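Local coordinates for T CELL surface glycoprotein CD4 (Rattus norvegicus, PDB 1CID), which probably serves as a T-cell co-receptor for class II MHC recognition and is represented here by its third and fourth extracellular domains, at residues M107-P112 and L117-M122; R130-Q135 and R141-E146. All coordinates share one frame; numbering follows the deposited sequence.

The chain reaches this region along strand 97-110, which runs on from the preceding domain, and doubles back after a short connection, so that interaction 1 closes a short hairpin between 107-112 and 117-122. Strand 116-122 then leads on to strand 129-135, and a second reversal lets interaction 2 pair 130-135 with 141-146. The two hairpins follow one another in series; neither nests in nor crosses the other. They belong to different sheets of one immunoglobulin-like domain, and those sheets meet face to face: Leu117 lies against Leu133, and Met107 and Cys119 lie against Leu131. Two local hairpins thereby illustrate how a sandwich is assembled from neighbouring chain segments.

Interaction 1 of 2, residues M107-P112 and L117-M122; sequences MKVTQP and LTCEVM
Met107 and Cys119 meet through sulfur at the apolar centre, with Met107 SD 4.1 Å from Cys119 SG. CG of Met107 stands opposite its own backbone N (chi1 -173°) and the chain stays extended to SD, carrying the sulfur diagonally across to Cys119, whereas CB faces Val121, the register partner, with 4.3 Å to CG2. Val109 and Leu117 continue this face, their branches slanting across each other, with Val109 CG1 4.1 Å from Leu117 CD1. In the antiparallel backbone ladder, Lys108 and Glu120 form a reciprocal hydrogen-bonded pair, Lys108 N giving to Glu120 O at 2.6 Å and Glu120 N to Lys108 O at 3.0 Å, and Thr110 and Thr118 repeat the pattern two residues on. The other face carries Lys108, Thr110, Thr118 and Glu120; the two threonines cross obliquely, and Lys108 CB lies near Glu120 CG before its chain leads away to a long, weak ion pair with Glu9. At the turn end, the Pro112 and Thr118 side chains cross at about a right angle, proline CG meeting threonine OG1. Cys119 is disulfide-bonded to Cys161 on strand 158-165, the intersheet pin characteristic of the immunoglobulin fold.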
loop_
_atom_site.group_PDB
_atom_site.type_symbol
_atom_site.label_atom_id
_atom_site.label_comp_id
_atom_site.label_asym_id
_atom_site.label_seq_id
_atom_site.Cartn_x
_atom_site.Cartn_y
_atom_site.Cartn_z
ATOM N N MET A 107 0.879 7.668 0.413
ATOM C CA MET A 107 0.728 9.114 0.545
ATOM C C MET A 107 1.892 9.723 1.323
ATOM O O MET A 107 2.262 9.119 2.348
ATOM C CB MET A 107 -0.495 9.465 1.394
ATOM C CG MET A 107 -0.850 10.919 1.461
ATOM S SD MET A 107 -2.466 11.351 2.066
ATOM C CE MET A 107 -3.709 11.054 0.877
ATOM N N LYS A 108 2.304 10.849 0.813
ATOM C CA LYS A 108 3.393 11.600 1.496
ATOM C C LYS A 108 3.090 13.119 1.594
ATOM O O LYS A 108 3.093 13.818 0.545
ATOM C CB LYS A 108 4.761 11.456 0.846
ATOM C CG LYS A 108 5.957 12.122 1.679
ATOM C CD LYS A 108 7.238 12.356 0.958
ATOM C CE LYS A 108 8.387 13.044 1.625
ATOM N NZ LYS A 108 8.986 12.521 2.918
ATOM N N VAL A 109 2.866 13.583 2.833
ATOM C CA VAL A 109 2.541 14.988 3.113
ATOM C C VAL A 109 3.820 15.653 3.669
ATOM O O VAL A 109 4.255 15.073 4.666
ATOM C CB VAL A 109 1.479 15.332 4.159
ATOM C CG1 VAL A 109 1.001 16.801 4.213
ATOM C CG2 VAL A 109 0.204 14.532 4.031
ATOM N N THR A 110 4.216 16.729 3.040
ATOM C CA THR A 110 5.321 17.548 3.433
ATOM C C THR A 110 5.070 19.048 3.207
ATOM O O THR A 110 4.303 19.533 2.411
ATOM C CB THR A 110 6.690 17.197 2.744
ATOM O OG1 THR A 110 6.542 17.513 1.334
ATOM C CG2 THR A 110 7.142 15.768 3.042
ATOM N N GLN A 111 5.796 19.780 4.000
ATOM C CA GLN A 111 6.007 21.206 4.152
ATOM C C GLN A 111 7.508 21.372 3.816
ATOM O O GLN A 111 8.411 21.249 4.680
ATOM C CB GLN A 111 5.774 21.709 5.557
ATOM C CG GLN A 111 5.801 23.220 5.590
ATOM C CD GLN A 111 5.343 23.865 6.856
ATOM O OE1 GLN A 111 5.043 23.526 7.999
ATOM N NE2 GLN A 111 5.225 25.174 6.653
ATOM N N PRO A 112 7.767 21.596 2.533
ATOM C CA PRO A 112 9.137 21.697 2.008
ATOM C C PRO A 112 9.950 22.954 2.279
ATOM O O PRO A 112 11.204 23.052 2.197
ATOM C CB PRO A 112 8.886 21.417 0.514
ATOM C CG PRO A 112 7.428 21.252 0.228
ATOM C CD PRO A 112 6.730 21.736 1.489
ATOM N N LEU A 117 3.429 23.332 1.003
ATOM C CA LEU A 117 2.699 22.276 1.695
ATOM C C LEU A 117 2.416 21.291 0.500
ATOM O O LEU A 117 1.832 21.903 -0.396
ATOM C CB LEU A 117 1.332 22.428 2.350
ATOM C CG LEU A 117 0.770 21.206 3.055
ATOM C CD1 LEU A 117 1.548 20.839 4.327
ATOM C CD2 LEU A 117 -0.648 21.473 3.527
ATOM N N THR A 118 2.842 20.044 0.568
ATOM C CA THR A 118 2.611 19.200 -0.584
ATOM C C THR A 118 1.952 17.869 -0.279
ATOM O O THR A 118 2.172 17.383 0.844
ATOM C CB THR A 118 3.922 19.007 -1.405
ATOM O OG1 THR A 118 4.731 20.180 -1.204
ATOM C CG2 THR A 118 3.481 18.902 -2.881
ATOM N N CYS A 119 1.210 17.294 -1.192
ATOM C CA CYS A 119 0.705 15.987 -0.779
ATOM C C CYS A 119 0.852 15.183 -2.034
ATOM O O CYS A 119 0.414 15.823 -2.991
ATOM C CB CYS A 119 -0.652 16.208 -0.309
ATOM S SG CYS A 119 -1.561 14.720 -0.079
ATOM N N GLU A 120 1.528 14.028 -1.995
ATOM C CA GLU A 120 1.618 13.233 -3.206
ATOM C C GLU A 120 1.371 11.776 -2.771
ATOM O O GLU A 120 1.693 11.396 -1.648
ATOM C CB GLU A 120 2.825 13.031 -4.014
ATOM C CG GLU A 120 4.065 13.048 -3.174
ATOM C CD GLU A 120 5.277 13.200 -4.117
ATOM O OE1 GLU A 120 5.192 12.475 -5.146
ATOM O OE2 GLU A 120 6.100 14.070 -3.603
ATOM N N VAL A 121 0.779 11.143 -3.765
ATOM C CA VAL A 121 0.401 9.711 -3.616
ATOM C C VAL A 121 1.005 8.861 -4.736
ATOM O O VAL A 121 1.262 9.361 -5.872
ATOM C CB VAL A 121 -1.133 9.776 -3.552
ATOM C CG1 VAL A 121 -1.892 9.592 -4.842
ATOM C CG2 VAL A 121 -1.773 8.729 -2.672
ATOM N N MET A 122 1.267 7.592 -4.546
ATOM C CA MET A 122 1.830 6.799 -5.653
ATOM C C MET A 122 1.291 5.388 -5.641
ATOM O O MET A 122 1.112 4.860 -4.536
ATOM C CB MET A 122 3.314 6.669 -5.563
ATOM C CG MET A 122 3.809 6.891 -6.989
ATOM S SD MET A 122 5.466 7.611 -6.549
ATOM C CE MET A 122 4.894 9.316 -6.929
#

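Interaction 2 of 2, residues R130-Q135 and R141-E146; sequences RLILKQ and RVSRQE
Arg130 with Ser143 and Gln145 marks one end of a surface hairpin contact, in which strand 140-144 forms the edge of a four-stranded antiparallel sheet and 129-135 lies next inward. The arginine reaches across to the partner strand: CG sits between the backbone N and the carbonyl carbon (chi1 35°), and bends at chi2 and chi3 bring the guanidinium to Ser143. There NH2 donates to Ser143 O at 3.2 Å from well above the carbonyl plane, while NE makes a weak bond to Ser143 OG. Gln145 CB lies over one face of the group, and its OE1 comes within 2.9 Å of Arg130 NH1. Backbone bonds join Leu131 and Arg144 in both directions. Further along this C-C' hairpin of an immunoglobulin-like domain, Arg141 and Val142 both face Leu133, a classic beta bulge; Arg141 N reaches Leu133 O at 3.0 Å, Val142 N only weakly. Cut back to an alanine, Arg130 would no longer offer NH2 to Ser143 O, and Gln145 would probably lose the flat group its CB rests on. Leu131, Leu133 and Val142 turn inward, the last two packing on Cys161 and Ile149 respectively. Arg141 NH2 bonds weakly to Gln135 OE1 (2.8 Å), its stronger partner being Glu155.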
loop_
_atom_site.group_PDB
_atom_site.type_symbol
_atom_site.label_atom_id
_atom_site.label_comp_id
_atom_site.label_asym_id
_atom_site.label_seq_id
_atom_site.Cartn_x
_atom_site.Cartn_y
_atom_site.Cartn_z
ATOM N N ARG A 130 -9.389 11.845 -6.334
ATOM C CA ARG A 130 -8.791 13.193 -6.309
ATOM C C ARG A 130 -8.107 13.390 -4.974
ATOM O O ARG A 130 -8.505 12.621 -4.105
ATOM C CB ARG A 130 -9.788 14.256 -6.639
ATOM C CG ARG A 130 -11.158 13.908 -6.096
ATOM C CD ARG A 130 -12.267 14.446 -6.985
ATOM N NE ARG A 130 -12.030 15.830 -7.275
ATOM C CZ ARG A 130 -12.120 16.590 -8.327
ATOM N NH1 ARG A 130 -12.594 16.002 -9.395
ATOM N NH2 ARG A 130 -11.754 17.886 -8.482
ATOM N N LEU A 131 -7.195 14.295 -4.957
ATOM C CA LEU A 131 -6.430 14.626 -3.763
ATOM C C LEU A 131 -6.944 15.999 -3.262
ATOM O O LEU A 131 -7.321 16.899 -4.042
ATOM C CB LEU A 131 -4.991 14.686 -4.188
ATOM C CG LEU A 131 -3.905 13.650 -3.936
ATOM C CD1 LEU A 131 -2.552 14.294 -4.195
ATOM C CD2 LEU A 131 -4.007 13.067 -2.541
ATOM N N ILE A 132 -6.948 16.060 -1.956
ATOM C CA ILE A 132 -7.513 17.195 -1.258
ATOM C C ILE A 132 -6.653 17.610 -0.093
ATOM O O ILE A 132 -6.364 16.768 0.759
ATOM C CB ILE A 132 -8.912 16.636 -0.789
ATOM C CG1 ILE A 132 -9.832 16.267 -1.994
ATOM C CG2 ILE A 132 -9.675 17.550 0.181
ATOM C CD1 ILE A 132 -10.806 15.174 -1.388
ATOM N N LEU A 133 -6.324 18.867 -0.036
ATOM C CA LEU A 133 -5.567 19.520 1.044
ATOM C C LEU A 133 -6.625 20.446 1.675
ATOM O O LEU A 133 -7.238 21.231 0.975
ATOM C CB LEU A 133 -4.306 20.179 0.524
ATOM C CG LEU A 133 -2.966 19.496 0.739
ATOM C CD1 LEU A 133 -1.917 20.315 0.126
ATOM C CD2 LEU A 133 -2.687 19.298 2.218
ATOM N N LYS A 134 -6.992 20.336 2.903
ATOM C CA LYS A 134 -7.928 20.961 3.760
ATOM C C LYS A 134 -7.259 21.405 5.070
ATOM O O LYS A 134 -6.167 20.939 5.426
ATOM C CB LYS A 134 -8.783 19.906 4.376
ATOM C CG LYS A 134 -10.225 19.738 3.971
ATOM C CD LYS A 134 -10.582 19.230 5.363
ATOM C CE LYS A 134 -11.653 18.255 5.245
ATOM N NZ LYS A 134 -12.835 18.403 4.339
ATOM N N GLN A 135 -7.983 22.266 5.775
ATOM C CA GLN A 135 -7.409 22.733 7.078
ATOM C C GLN A 135 -7.981 21.722 8.056
ATOM O O GLN A 135 -9.131 21.369 7.741
ATOM C CB GLN A 135 -7.751 24.166 7.408
ATOM C CG GLN A 135 -6.523 25.023 7.666
ATOM C CD GLN A 135 -6.771 26.422 7.201
ATOM O OE1 GLN A 135 -7.638 26.653 6.341
ATOM N NE2 GLN A 135 -5.989 27.294 7.820
ATOM N N ARG A 141 -9.567 23.103 0.585
ATOM C CA ARG A 141 -8.941 24.322 -0.040
ATOM C C ARG A 141 -8.637 24.003 -1.480
ATOM O O ARG A 141 -9.233 24.623 -2.353
ATOM C CB ARG A 141 -7.763 24.708 0.790
ATOM C CG ARG A 141 -6.917 25.884 0.380
ATOM C CD ARG A 141 -7.674 27.119 0.731
ATOM N NE ARG A 141 -7.869 27.279 2.186
ATOM C CZ ARG A 141 -6.976 28.095 2.807
ATOM N NH1 ARG A 141 -5.967 28.707 2.143
ATOM N NH2 ARG A 141 -7.116 28.230 4.132
ATOM N N VAL A 142 -7.876 23.024 -1.835
ATOM C CA VAL A 142 -7.519 22.439 -3.120
ATOM C C VAL A 142 -8.180 21.072 -3.281
ATOM O O VAL A 142 -8.128 20.386 -2.259
ATOM C CB VAL A 142 -6.007 22.171 -3.147
ATOM C CG1 VAL A 142 -5.476 21.406 -4.367
ATOM C CG2 VAL A 142 -5.237 23.474 -2.958
ATOM N N SER A 143 -8.693 20.691 -4.393
ATOM C CA SER A 143 -9.291 19.358 -4.619
ATOM C C SER A 143 -8.941 19.217 -6.094
ATOM O O SER A 143 -9.638 19.669 -6.966
ATOM C CB SER A 143 -10.703 19.181 -4.462
ATOM O OG SER A 143 -11.576 18.203 -4.861
ATOM N N ARG A 144 -7.779 18.679 -6.320
ATOM C CA ARG A 144 -7.306 18.500 -7.731
ATOM C C ARG A 144 -7.397 17.001 -8.019
ATOM O O ARG A 144 -7.298 16.123 -7.125
ATOM C CB ARG A 144 -5.928 19.125 -8.006
ATOM C CG ARG A 144 -5.981 20.519 -8.588
ATOM C CD ARG A 144 -5.339 21.678 -7.927
ATOM N NE ARG A 144 -3.901 21.557 -7.905
ATOM C CZ ARG A 144 -2.866 22.271 -7.444
ATOM N NH1 ARG A 144 -3.082 23.437 -6.813
ATOM N NH2 ARG A 144 -1.561 21.906 -7.578
ATOM N N GLN A 145 -7.602 16.766 -9.287
ATOM C CA GLN A 145 -7.689 15.351 -9.732
ATOM C C GLN A 145 -6.421 14.855 -10.434
ATOM O O GLN A 145 -6.321 14.403 -11.589
ATOM C CB GLN A 145 -8.939 15.425 -10.554
ATOM C CG GLN A 145 -9.502 14.075 -10.897
ATOM C CD GLN A 145 -10.750 14.376 -11.731
ATOM O OE1 GLN A 145 -11.799 13.942 -11.250
ATOM N NE2 GLN A 145 -10.650 15.071 -12.878
ATOM N N GLU A 146 -5.368 14.914 -9.675
ATOM C CA GLU A 146 -4.000 14.603 -9.874
ATOM C C GLU A 146 -3.412 13.810 -8.711
ATOM O O GLU A 146 -4.110 13.342 -7.790
ATOM C CB GLU A 146 -3.201 15.861 -10.033
ATOM C CG GLU A 146 -3.557 16.848 -11.118
ATOM C CD GLU A 146 -2.948 18.207 -10.807
ATOM O OE1 GLU A 146 -3.320 18.943 -9.865
ATOM O OE2 GLU A 146 -1.986 18.544 -11.563
#